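Local structure of pyrroline-5-carboxylate reductase catalytic N-terminal domain-containing protein (4HUJ) at residues V84-V89 with V110-A115; S102-Q107 with E137-A142; V168-G173 with L215-D220. The protein is of unknown function but carries a Rossmann-type dinucleotide-binding fold and probably acts as an NAD(P)-dependent oxidoreductase. All blocks are in the same frame, centred on the assembly; numbering follows the deposited sequence.

Contact 1 of 3, residues V84-V89 with V110-A115; sequences VVILAV and VDASNA
Val110 lies against Val84 and Ile86 where strands 84-88 and 108-111 run side by side as parallel neighbours. Its CB stands 4.1 Å from Ile86 CG1, the two side chains leaning the same way off one face of the sheet. From there the branches part. CG1, anti to the backbone N (chi1 179°), approaches Ile86 CG2 at 4.3 Å, while CG2, beside the backbone N, reaches back along the neighbouring strand to Val84 CG1 at 3.9 Å. The backbone of Val110 is gripped on both sides of its CA: its N donates to Val85 O at 2.7 Å, and its O accepts from Leu87 N at 2.8 Å. Beyond it the pairing slackens, with Ala112 N reaching Leu87 O at 3.1 Å and a bent N-H...O angle of 144°. Here strand 108-111 gives way to an Asx turn, in which Asp111 OD1 takes the N-H of Ser113 from above the carboxylate plane and the hydroxyl OG of Ser113, 2.7 Å away, on its syn lone pair. Helix 94-98 packs over Leu87, completing this beta-alpha-beta unit. Two nearly straight backbone bonds at Val110 and the branched aliphatic side chains around it thus make a buried pairing, and the carboxylate of Asp111 is held by Ser113 N, Ser113 OG and a bond with Thr132, which probably helps to offset its charge.

Contact 2 of 3, residues S102-Q107 with E137-A142; sequences SDWGGQ and ELVPGA
Two type II beta turns, Trp104-Gln107 and Val139-Ala142, pack against each other at the entrances to the neighbouring parallel strands 108-111 and 143-147, and the indole of Trp104 is wedged against Val139 between them. With CG anti to its carbonyl carbon (chi1 -75°), the ring lies obliquely over Val139, the first residue of the second turn, and presents a face to it. Methyl CG1 of Val139 makes a CH-pi contact there, 3.7 Å from the centroid of the five-membered ring and 22° off its normal. The methyl sits toward the rim, nearest to Trp104 NE1 at 3.5 Å. At the ring's root, Trp104 CB meets Ala142 CB at 3.5 Å, and Pro140 O lies near the ring plane at its edge. Each turn is closed by its own backbone bond, Gln107 N to Trp104 O and Ala142 N to Val139 O, both 3.0 Å. Gly106 and Gly141 hold the third positions with the positive phi that this turn type requires. An Asx turn overlaps the start of the Trp104-Gln107 turn, Asp103 OD1 accepting from Gly105 N at 2.9 Å. Ala142 CA lies 3.6 Å from Gln107 O in a CA-H...O contact. Val98 of helix 94-98 and Val109 of strand 108-111 also touch the Trp104 side chain. An alanine in place of Trp104 would probably leave Val139 CG1 without its aromatic partner and open a gap between the turns and Val98. Just beyond, a backbone bond joins Gln107 to Lys143, but between the two segments themselves the contact is mostly apolar, with CH-pi and aliphatic packing around the buried indole.

Contact 3 of 3, residues V168-G173 with L215-D220; sequences VLFLSG and LNLLKD
The backbones come closest at Val168 and Leu218, CA to CA 5.4 Å, where the short strand 218-219 runs antiparallel to the start of the segment 168-173. One direct backbone hydrogen bond joins the segments, from Val168 N to Leu217 O at 2.9 Å; the donor stands above the carbonyl plane, 35° out of it. The same oxygen also receives a weak hydrogen bond from Arg167 NH1. Alongside, where the chains diverge, a water continues the pairing. It lies 2.8 Å from Val168 O and 2.9 Å from Leu215 O, and it accepts from Leu217 N at 2.9 Å, so that one molecule is within bonding distance of three backbone groups and probably links them. Among the side chains, Val168 turns its two methyls to different tasks. CG2, anti to the carbonyl carbon, reaches over to the other segment and lies 4.0 Å from Leu217 CB, with the backbone of Leu218 and Lys219 close by. CG1, anti to the backbone N (chi1 171°), instead sits above the centre of the Phe170 ring, 3.8 Å from its plane. Leu217 sends CD1 to the edge of that ring, near its plane and 3.9 Å from Phe170 CZ, the two side chains crossing at a slant. Val168 and Phe170 both also touch Val194, which extends this small apolar cluster onto strand 192-195. Leu169 and Leu171 pair through their backbones with 192-195, while the backbone of Ser172 bonds to that of Lys146 in strand 143-147. The arrangement is that of a short antiparallel strand at the chain's C-terminus, added to the mixed sheet that extends the parallel Rossmann core.

Contact 1 is the core of the three, about 4 Å from the chain centre and almost wholly buried, whereas contacts 2 and 3 are partly exposed and lie on opposite sides of that centre, about 27 Å apart between their own centres. Contacts 1 and 2 adjoin directly: Val85 touches Trp104 and Gln107, and the loop 102-107 leads into strand 108-111. Contact 3 reaches the same sheet but stays about 7 Å from contact 1 at the nearest atoms. Chemistry follows place: parallel backbone bonding dominates in the interior, aromatic and aliphatic packing joins the turns, and a water shares the bonding at the C-terminal strand.

Contact 1 of 3, residues V84-V89 with V110-A115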
ATOM      1  N   VAL A  84      10.497   0.587  -0.344  1.00 14.89           N
ATOM      2  CA  VAL A  84       9.087   0.887  -0.568  1.00 14.16           C
ATOM      3  C   VAL A  84       8.283   0.313   0.597  1.00 13.80           C
ATOM      4  O   VAL A  84       8.277  -0.907   0.823  1.00 13.64           O
ATOM      5  CB  VAL A  84       8.588   0.313  -1.913  1.00 14.27           C
ATOM      6  CG1 VAL A  84       7.105   0.597  -2.110  1.00 14.07           C
ATOM      7  CG2 VAL A  84       9.386   0.900  -3.077  1.00 14.20           C
ATOM      8  N   VAL A  85       7.620   1.203   1.328  1.00 13.41           N
ATOM      9  CA  VAL A  85       6.895   0.830   2.541  1.00 13.54           C
ATOM     10  C   VAL A  85       5.413   1.081   2.301  1.00 13.36           C
ATOM     11  O   VAL A  85       4.998   2.220   2.101  1.00 13.64           O
ATOM     12  CB  VAL A  85       7.405   1.613   3.778  1.00 13.66           C
ATOM     13  CG1 VAL A  85       6.561   1.300   5.024  1.00 14.38           C
ATOM     14  CG2 VAL A  85       8.875   1.287   4.058  1.00 14.53           C
ATOM     15  N   ILE A  86       4.634   0.002   2.321  1.00 13.05           N
ATOM     16  CA  ILE A  86       3.207   0.061   2.013  1.00 13.13           C
ATOM     17  C   ILE A  86       2.425   0.083   3.312  1.00 13.11           C
ATOM     18  O   ILE A  86       2.442  -0.887   4.069  1.00 13.43           O
ATOM     19  CB  ILE A  86       2.756  -1.142   1.149  1.00 13.32           C
ATOM     20  CG1 ILE A  86       3.580  -1.208  -0.144  1.00 13.36           C
ATOM     21  CG2 ILE A  86       1.257  -1.027   0.827  1.00 14.22           C
ATOM     22  CD1 ILE A  86       3.399  -2.498  -0.932  1.00 14.67           C
ATOM     23  N   LEU A  87       1.747   1.197   3.563  1.00 13.38           N
ATOM     24  CA  LEU A  87       0.975   1.361   4.791  1.00 13.48           C
ATOM     25  C   LEU A  87      -0.440   0.846   4.578  1.00 14.13           C
ATOM     26  O   LEU A  87      -1.317   1.566   4.086  1.00 13.84           O
ATOM     27  CB  LEU A  87       0.971   2.826   5.244  1.00 13.94           C
ATOM     28  CG  LEU A  87       2.322   3.434   5.636  1.00 13.86           C
ATOM     29  CD1 LEU A  87       2.161   4.924   5.887  1.00 15.28           C
ATOM     30  CD2 LEU A  87       2.928   2.753   6.869  1.00 16.07           C
ATOM     31  N   ALA A  88      -0.630  -0.421   4.936  1.00 14.30           N
ATOM     32  CA  ALA A  88      -1.899  -1.119   4.801  1.00 14.95           C
ATOM     33  C   ALA A  88      -2.443  -1.419   6.199  1.00 15.16           C
ATOM     34  O   ALA A  88      -2.786  -2.564   6.540  1.00 15.25           O
ATOM     35  CB  ALA A  88      -1.714  -2.395   3.996  1.00 15.11           C
ATOM     36  N   VAL A  89      -2.469  -0.369   7.010  1.00 15.26           N
ATOM     37  CA  VAL A  89      -2.993  -0.418   8.371  1.00 15.10           C
ATOM     38  C   VAL A  89      -4.107   0.617   8.453  1.00 14.48           C
ATOM     39  O   VAL A  89      -4.243   1.440   7.541  1.00 14.32           O
ATOM     40  CB  VAL A  89      -1.899  -0.095   9.426  1.00 15.38           C
ATOM     41  CG1 VAL A  89      -0.938  -1.284   9.593  1.00 16.31           C
ATOM     42  CG2 VAL A  89      -1.154   1.200   9.079  1.00 16.65           C
ATOM     43  N   VAL A 110       3.912   4.147   0.496  1.00 11.74           N
ATOM     44  CA  VAL A 110       2.653   3.973  -0.223  1.00 11.48           C
ATOM     45  C   VAL A 110       1.502   4.041   0.779  1.00 11.69           C
ATOM     46  O   VAL A 110       1.380   3.176   1.642  1.00 12.51           O
ATOM     47  CB  VAL A 110       2.630   2.642  -1.001  1.00 11.71           C
ATOM     48  CG1 VAL A 110       1.301   2.465  -1.740  1.00 10.71           C
ATOM     49  CG2 VAL A 110       3.788   2.597  -1.990  1.00 11.36           C
ATOM     50  N   ASP A 111       0.678   5.083   0.676  1.00 11.67           N
ATOM     51  CA  ASP A 111      -0.496   5.219   1.544  1.00 11.22           C
ATOM     52  C   ASP A 111      -1.666   4.423   0.964  1.00 10.93           C
ATOM     53  O   ASP A 111      -2.275   4.833  -0.023  1.00 11.27           O
ATOM     54  CB  ASP A 111      -0.861   6.698   1.717  1.00 11.45           C
ATOM     55  CG  ASP A 111      -2.071   6.911   2.621  1.00 12.19           C
ATOM     56  OD1 ASP A 111      -2.480   5.974   3.346  1.00 12.41           O
ATOM     57  OD2 ASP A 111      -2.615   8.031   2.617  1.00 12.58           O
ATOM     58  N   ALA A 112      -1.965   3.277   1.576  1.00 10.65           N
ATOM     59  CA  ALA A 112      -3.084   2.436   1.159  1.00 10.88           C
ATOM     60  C   ALA A 112      -4.318   2.605   2.055  1.00 11.05           C
ATOM     61  O   ALA A 112      -5.294   1.864   1.911  1.00 11.79           O
ATOM     62  CB  ALA A 112      -2.659   0.970   1.103  1.00 11.11           C
ATOM     63  N   SER A 113      -4.270   3.580   2.965  1.00 10.92           N
ATOM     64  CA  SER A 113      -5.324   3.757   3.970  1.00 10.92           C
ATOM     65  C   SER A 113      -6.466   4.638   3.473  1.00 10.69           C
ATOM     66  O   SER A 113      -6.279   5.471   2.586  1.00 10.95           O
ATOM     67  CB  SER A 113      -4.747   4.368   5.254  1.00 10.88           C
ATOM     68  OG  SER A 113      -4.519   5.770   5.103  1.00 12.54           O
ATOM     69  N   ASN A 114      -7.638   4.458   4.080  1.00 10.26           N
ATOM     70  CA  ASN A 114      -8.780   5.342   3.861  1.00 10.13           C
ATOM     71  C   ASN A 114      -9.224   5.934   5.190  1.00 10.38           C
ATOM     72  O   ASN A 114      -9.385   5.199   6.168  1.00 10.55           O
ATOM     73  CB  ASN A 114      -9.934   4.570   3.231  1.00  9.83           C
ATOM     74  CG  ASN A 114      -9.607   4.078   1.838  1.00 10.45           C
ATOM     75  OD1 ASN A 114      -9.635   2.869   1.567  1.00 13.07           O
ATOM     76  ND2 ASN A 114      -9.276   5.002   0.952  1.00  6.17           N
ATOM     77  N   ALA A 115      -9.409   7.254   5.226  1.00 10.69           N
ATOM     78  CA  ALA A 115      -9.834   7.929   6.446  1.00 11.17           C
ATOM     79  C   ALA A 115     -11.351   7.877   6.535  1.00 11.03           C
ATOM     80  O   ALA A 115     -12.056   8.638   5.871  1.00 11.62           O
ATOM     81  CB  ALA A 115      -9.320   9.365   6.481  1.00 11.06           C
TER

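Contact 2 of 3, residues S102-Q107 with E137-A142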
ATOM      1  N   SER A 102      12.750   8.641  11.960  1.00 32.72           N
ATOM      2  CA  SER A 102      12.966  10.087  11.943  1.00 32.82           C
ATOM      3  C   SER A 102      13.282  10.642  10.550  1.00 32.69           C
ATOM      4  O   SER A 102      12.772  11.704  10.171  1.00 33.02           O
ATOM      5  CB  SER A 102      14.045  10.490  12.959  1.00 32.87           C
ATOM      6  OG  SER A 102      15.219   9.709  12.809  1.00 33.40           O
ATOM      7  N   ASP A 103      14.113   9.931   9.790  1.00 32.27           N
ATOM      8  CA  ASP A 103      14.437  10.357   8.428  1.00 31.79           C
ATOM      9  C   ASP A 103      14.022   9.312   7.396  1.00 30.73           C
ATOM     10  O   ASP A 103      14.473   8.164   7.422  1.00 30.71           O
ATOM     11  CB  ASP A 103      15.922  10.724   8.286  1.00 32.22           C
ATOM     12  CG  ASP A 103      16.183  11.700   7.137  1.00 33.44           C
ATOM     13  OD1 ASP A 103      15.521  11.601   6.079  1.00 34.59           O
ATOM     14  OD2 ASP A 103      17.060  12.576   7.291  1.00 35.34           O
ATOM     15  N   TRP A 104      13.145   9.733   6.490  1.00 29.62           N
ATOM     16  CA  TRP A 104      12.598   8.858   5.463  1.00 28.14           C
ATOM     17  C   TRP A 104      13.260   9.072   4.103  1.00 27.66           C
ATOM     18  O   TRP A 104      12.788   8.559   3.087  1.00 27.37           O
ATOM     19  CB  TRP A 104      11.092   9.081   5.354  1.00 27.82           C
ATOM     20  CG  TRP A 104      10.304   8.481   6.473  1.00 26.91           C
ATOM     21  CD1 TRP A 104       9.925   9.092   7.635  1.00 26.18           C
ATOM     22  CD2 TRP A 104       9.782   7.151   6.529  1.00 25.47           C
ATOM     23  NE1 TRP A 104       9.204   8.221   8.415  1.00 26.10           N
ATOM     24  CE2 TRP A 104       9.100   7.021   7.761  1.00 25.39           C
ATOM     25  CE3 TRP A 104       9.824   6.051   5.659  1.00 24.35           C
ATOM     26  CZ2 TRP A 104       8.465   5.838   8.145  1.00 25.31           C
ATOM     27  CZ3 TRP A 104       9.194   4.873   6.042  1.00 24.83           C
ATOM     28  CH2 TRP A 104       8.524   4.776   7.275  1.00 24.48           C
ATOM     29  N   GLY A 105      14.355   9.830   4.092  1.00 27.00           N
ATOM     30  CA  GLY A 105      15.096  10.104   2.861  1.00 25.81           C
ATOM     31  C   GLY A 105      15.408   8.863   2.046  1.00 24.69           C
ATOM     32  O   GLY A 105      15.863   7.848   2.585  1.00 25.00           O
ATOM     33  N   GLY A 106      15.132   8.938   0.746  1.00 23.62           N
ATOM     34  CA  GLY A 106      15.417   7.845  -0.178  1.00 22.06           C
ATOM     35  C   GLY A 106      14.376   6.738  -0.201  1.00 20.82           C
ATOM     36  O   GLY A 106      14.513   5.759  -0.941  1.00 21.13           O
ATOM     37  N   GLN A 107      13.334   6.886   0.611  1.00 19.46           N
ATOM     38  CA  GLN A 107      12.292   5.866   0.694  1.00 17.82           C
ATOM     39  C   GLN A 107      10.997   6.335   0.051  1.00 16.94           C
ATOM     40  O   GLN A 107      10.721   7.536  -0.018  1.00 17.07           O
ATOM     41  CB  GLN A 107      12.024   5.473   2.149  1.00 17.88           C
ATOM     42  CG  GLN A 107      13.216   4.877   2.875  1.00 17.27           C
ATOM     43  CD  GLN A 107      12.877   4.486   4.298  1.00 17.10           C
ATOM     44  OE1 GLN A 107      12.277   3.435   4.541  1.00 18.62           O
ATOM     45  NE2 GLN A 107      13.259   5.327   5.246  1.00 15.72           N
ATOM     46  N   GLU A 137       2.916  14.431   5.635  1.00 19.72           N
ATOM     47  CA  GLU A 137       3.533  15.277   6.663  1.00 21.38           C
ATOM     48  C   GLU A 137       4.106  14.475   7.830  1.00 21.76           C
ATOM     49  O   GLU A 137       5.038  14.930   8.505  1.00 22.14           O
ATOM     50  CB  GLU A 137       2.538  16.323   7.164  1.00 21.70           C
ATOM     51  CG  GLU A 137       2.336  17.458   6.179  1.00 24.79           C
ATOM     52  CD  GLU A 137       1.265  18.439   6.597  1.00 28.15           C
ATOM     53  OE1 GLU A 137       0.499  18.153   7.544  1.00 30.23           O
ATOM     54  OE2 GLU A 137       1.189  19.512   5.964  1.00 30.96           O
ATOM     55  N   LEU A 138       3.555  13.282   8.055  1.00 21.95           N
ATOM     56  CA  LEU A 138       4.036  12.372   9.100  1.00 22.54           C
ATOM     57  C   LEU A 138       5.279  11.583   8.677  1.00 22.55           C
ATOM     58  O   LEU A 138       5.931  10.950   9.512  1.00 22.62           O
ATOM     59  CB  LEU A 138       2.928  11.400   9.530  1.00 22.39           C
ATOM     60  CG  LEU A 138       1.637  11.977  10.112  1.00 22.93           C
ATOM     61  CD1 LEU A 138       0.583  10.886  10.201  1.00 23.90           C
ATOM     62  CD2 LEU A 138       1.875  12.630  11.475  1.00 23.95           C
ATOM     63  N   VAL A 139       5.594  11.611   7.381  1.00 22.60           N
ATOM     64  CA  VAL A 139       6.799  10.960   6.858  1.00 22.36           C
ATOM     65  C   VAL A 139       7.687  11.934   6.055  1.00 22.74           C
ATOM     66  O   VAL A 139       7.912  11.729   4.857  1.00 22.32           O
ATOM     67  CB  VAL A 139       6.473   9.675   6.027  1.00 22.12           C
ATOM     68  CG1 VAL A 139       6.002   8.551   6.932  1.00 22.04           C
ATOM     69  CG2 VAL A 139       5.432   9.959   4.943  1.00 21.82           C
ATOM     70  N   PRO A 140       8.200  12.998   6.714  1.00 23.16           N
ATOM     71  CA  PRO A 140       9.011  13.977   5.984  1.00 23.22           C
ATOM     72  C   PRO A 140      10.245  13.323   5.373  1.00 22.77           C
ATOM     73  O   PRO A 140      10.874  12.463   6.001  1.00 23.19           O
ATOM     74  CB  PRO A 140       9.417  14.980   7.073  1.00 23.35           C
ATOM     75  CG  PRO A 140       9.366  14.196   8.338  1.00 23.72           C
ATOM     76  CD  PRO A 140       8.193  13.277   8.163  1.00 23.50           C
ATOM     77  N   GLY A 141      10.567  13.706   4.144  1.00 22.09           N
ATOM     78  CA  GLY A 141      11.676  13.094   3.437  1.00 21.23           C
ATOM     79  C   GLY A 141      11.243  11.966   2.519  1.00 20.39           C
ATOM     80  O   GLY A 141      11.916  11.684   1.533  1.00 21.01           O
ATOM     81  N   ALA A 142      10.122  11.316   2.841  1.00 19.58           N
ATOM     82  CA  ALA A 142       9.606  10.225   2.014  1.00 18.36           C
ATOM     83  C   ALA A 142       8.894  10.764   0.783  1.00 17.61           C
ATOM     84  O   ALA A 142       8.277  11.831   0.830  1.00 18.07           O
ATOM     85  CB  ALA A 142       8.657   9.344   2.816  1.00 18.70           C
TER

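Contact 3 of 3, residues V168-G173 with L215-D220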
ATOM      1  N   VAL A 168      -7.622  -3.200 -12.513  1.00 13.33           N
ATOM      2  CA  VAL A 168      -7.047  -1.861 -12.475  1.00 12.42           C
ATOM      3  C   VAL A 168      -6.784  -1.397 -11.050  1.00 12.04           C
ATOM      4  O   VAL A 168      -7.665  -1.482 -10.183  1.00 11.52           O
ATOM      5  CB  VAL A 168      -7.957  -0.829 -13.193  1.00 12.34           C
ATOM      6  CG1 VAL A 168      -7.463   0.608 -12.968  1.00 12.04           C
ATOM      7  CG2 VAL A 168      -8.030  -1.143 -14.680  1.00 12.51           C
ATOM      8  N   LEU A 169      -5.566  -0.906 -10.833  1.00 11.22           N
ATOM      9  CA  LEU A 169      -5.218  -0.193  -9.606  1.00 11.25           C
ATOM     10  C   LEU A 169      -4.819   1.230  -9.955  1.00 10.81           C
ATOM     11  O   LEU A 169      -3.786   1.463 -10.594  1.00 11.03           O
ATOM     12  CB  LEU A 169      -4.085  -0.896  -8.847  1.00 11.41           C
ATOM     13  CG  LEU A 169      -4.476  -2.099  -7.983  1.00 11.73           C
ATOM     14  CD1 LEU A 169      -3.236  -2.769  -7.408  1.00 12.30           C
ATOM     15  CD2 LEU A 169      -5.433  -1.702  -6.859  1.00 13.89           C
ATOM     16  N   PHE A 170      -5.652   2.184  -9.555  1.00 10.48           N
ATOM     17  CA  PHE A 170      -5.301   3.597  -9.672  1.00 10.40           C
ATOM     18  C   PHE A 170      -4.219   3.983  -8.661  1.00 10.41           C
ATOM     19  O   PHE A 170      -4.162   3.449  -7.551  1.00 11.34           O
ATOM     20  CB  PHE A 170      -6.545   4.482  -9.498  1.00 10.27           C
ATOM     21  CG  PHE A 170      -7.576   4.291 -10.573  1.00 10.36           C
ATOM     22  CD1 PHE A 170      -7.375   4.819 -11.848  1.00 10.60           C
ATOM     23  CD2 PHE A 170      -8.740   3.560 -10.322  1.00 11.56           C
ATOM     24  CE1 PHE A 170      -8.324   4.637 -12.858  1.00 11.44           C
ATOM     25  CE2 PHE A 170      -9.701   3.369 -11.326  1.00 11.89           C
ATOM     26  CZ  PHE A 170      -9.495   3.914 -12.594  1.00 12.34           C
ATOM     27  N   LEU A 171      -3.339   4.896  -9.062  1.00 10.12           N
ATOM     28  CA  LEU A 171      -2.343   5.459  -8.144  1.00 10.03           C
ATOM     29  C   LEU A 171      -2.160   6.937  -8.435  1.00  9.76           C
ATOM     30  O   LEU A 171      -2.579   7.426  -9.482  1.00  9.90           O
ATOM     31  CB  LEU A 171      -0.997   4.723  -8.233  1.00 10.01           C
ATOM     32  CG  LEU A 171      -0.155   4.935  -9.501  1.00  9.99           C
ATOM     33  CD1 LEU A 171       1.323   4.850  -9.175  1.00 13.29           C
ATOM     34  CD2 LEU A 171      -0.529   3.918 -10.581  1.00 12.47           C
ATOM     35  N   SER A 172      -1.549   7.648  -7.492  1.00  9.78           N
ATOM     36  CA  SER A 172      -1.309   9.071  -7.643  1.00  9.84           C
ATOM     37  C   SER A 172      -0.229   9.492  -6.656  1.00 10.33           C
ATOM     38  O   SER A 172       0.133   8.732  -5.756  1.00 10.12           O
ATOM     39  CB  SER A 172      -2.589   9.880  -7.412  1.00 10.02           C
ATOM     40  OG  SER A 172      -3.213   9.525  -6.188  1.00  9.80           O
ATOM     41  N   GLY A 173       0.283  10.698  -6.831  1.00 10.86           N
ATOM     42  CA  GLY A 173       1.399  11.164  -6.015  1.00 11.82           C
ATOM     43  C   GLY A 173       2.128  12.307  -6.690  1.00 12.78           C
ATOM     44  O   GLY A 173       2.062  12.468  -7.915  1.00 12.69           O
ATOM     45  N   LEU A 215     -14.388   0.575  -7.213  1.00 13.96           N
ATOM     46  CA  LEU A 215     -14.832   0.395  -8.583  1.00 13.89           C
ATOM     47  C   LEU A 215     -13.955  -0.666  -9.235  1.00 13.56           C
ATOM     48  O   LEU A 215     -12.736  -0.497  -9.334  1.00 13.40           O
ATOM     49  CB  LEU A 215     -14.760   1.725  -9.344  1.00 13.69           C
ATOM     50  CG  LEU A 215     -15.251   1.777 -10.796  1.00 14.20           C
ATOM     51  CD1 LEU A 215     -16.764   1.593 -10.873  1.00 13.95           C
ATOM     52  CD2 LEU A 215     -14.851   3.110 -11.415  1.00 14.24           C
ATOM     53  N   ASN A 216     -14.577  -1.769  -9.649  1.00 13.62           N
ATOM     54  CA  ASN A 216     -13.846  -2.857 -10.291  1.00 14.11           C
ATOM     55  C   ASN A 216     -13.786  -2.683 -11.801  1.00 13.92           C
ATOM     56  O   ASN A 216     -14.803  -2.811 -12.499  1.00 13.54           O
ATOM     57  CB  ASN A 216     -14.465  -4.216  -9.947  1.00 14.58           C
ATOM     58  CG  ASN A 216     -14.450  -4.512  -8.463  1.00 16.78           C
ATOM     59  OD1 ASN A 216     -13.612  -4.003  -7.721  1.00 17.82           O
ATOM     60  ND2 ASN A 216     -15.380  -5.360  -8.024  1.00 18.87           N
ATOM     61  N   LEU A 217     -12.588  -2.376 -12.291  1.00 13.51           N
ATOM     62  CA  LEU A 217     -12.346  -2.225 -13.719  1.00 13.51           C
ATOM     63  C   LEU A 217     -11.228  -3.138 -14.202  1.00 13.70           C
ATOM     64  O   LEU A 217     -10.372  -3.564 -13.418  1.00 13.32           O
ATOM     65  CB  LEU A 217     -11.997  -0.772 -14.052  1.00 13.49           C
ATOM     66  CG  LEU A 217     -12.958   0.331 -13.605  1.00 13.28           C
ATOM     67  CD1 LEU A 217     -12.351   1.684 -13.953  1.00 13.24           C
ATOM     68  CD2 LEU A 217     -14.332   0.158 -14.253  1.00 13.68           C
ATOM     69  N   LEU A 218     -11.247  -3.419 -15.504  1.00 14.19           N
ATOM     70  CA  LEU A 218     -10.185  -4.172 -16.166  1.00 15.08           C
ATOM     71  C   LEU A 218      -9.582  -3.345 -17.288  1.00 15.49           C
ATOM     72  O   LEU A 218     -10.277  -2.539 -17.916  1.00 15.60           O
ATOM     73  CB  LEU A 218     -10.738  -5.469 -16.772  1.00 15.14           C
ATOM     74  CG  LEU A 218     -11.418  -6.476 -15.848  1.00 15.68           C
ATOM     75  CD1 LEU A 218     -12.086  -7.539 -16.711  1.00 17.19           C
ATOM     76  CD2 LEU A 218     -10.416  -7.102 -14.878  1.00 16.11           C
ATOM     77  N   LYS A 219      -8.293  -3.540 -17.539  1.00 16.34           N
ATOM     78  CA  LYS A 219      -7.654  -2.962 -18.720  1.00 17.62           C
ATOM     79  C   LYS A 219      -7.430  -4.107 -19.695  1.00 18.61           C
ATOM     80  O   LYS A 219      -6.690  -5.046 -19.384  1.00 18.72           O
ATOM     81  CB  LYS A 219      -6.327  -2.276 -18.374  1.00 17.69           C
ATOM     82  CG  LYS A 219      -5.717  -1.504 -19.548  1.00 18.82           C
ATOM     83  CD  LYS A 219      -4.359  -0.891 -19.211  1.00 21.95           C
ATOM     84  CE  LYS A 219      -3.856  -0.033 -20.376  1.00 23.62           C
ATOM     85  NZ  LYS A 219      -2.494   0.517 -20.118  1.00 26.71           N
ATOM     86  N   ASP A 220      -8.092  -4.046 -20.849  1.00 19.38           N
ATOM     87  CA  ASP A 220      -8.019  -5.139 -21.821  1.00 20.79           C
ATOM     88  C   ASP A 220      -7.024  -4.860 -22.944  1.00 21.59           C
ATOM     89  O   ASP A 220      -6.573  -5.794 -23.623  1.00 22.94           O
ATOM     90  CB  ASP A 220      -9.408  -5.494 -22.381  1.00 20.74           C
ATOM     91  CG  ASP A 220     -10.073  -4.337 -23.125  1.00 21.74           C
ATOM     92  OD1 ASP A 220      -9.848  -3.156 -22.770  1.00 21.19           O
ATOM     93  OD2 ASP A 220     -10.846  -4.619 -24.070  1.00 22.22           O
TER
HETATM   94  O   HOH W   1     -10.403  -1.791 -10.545  1.00 14.09           O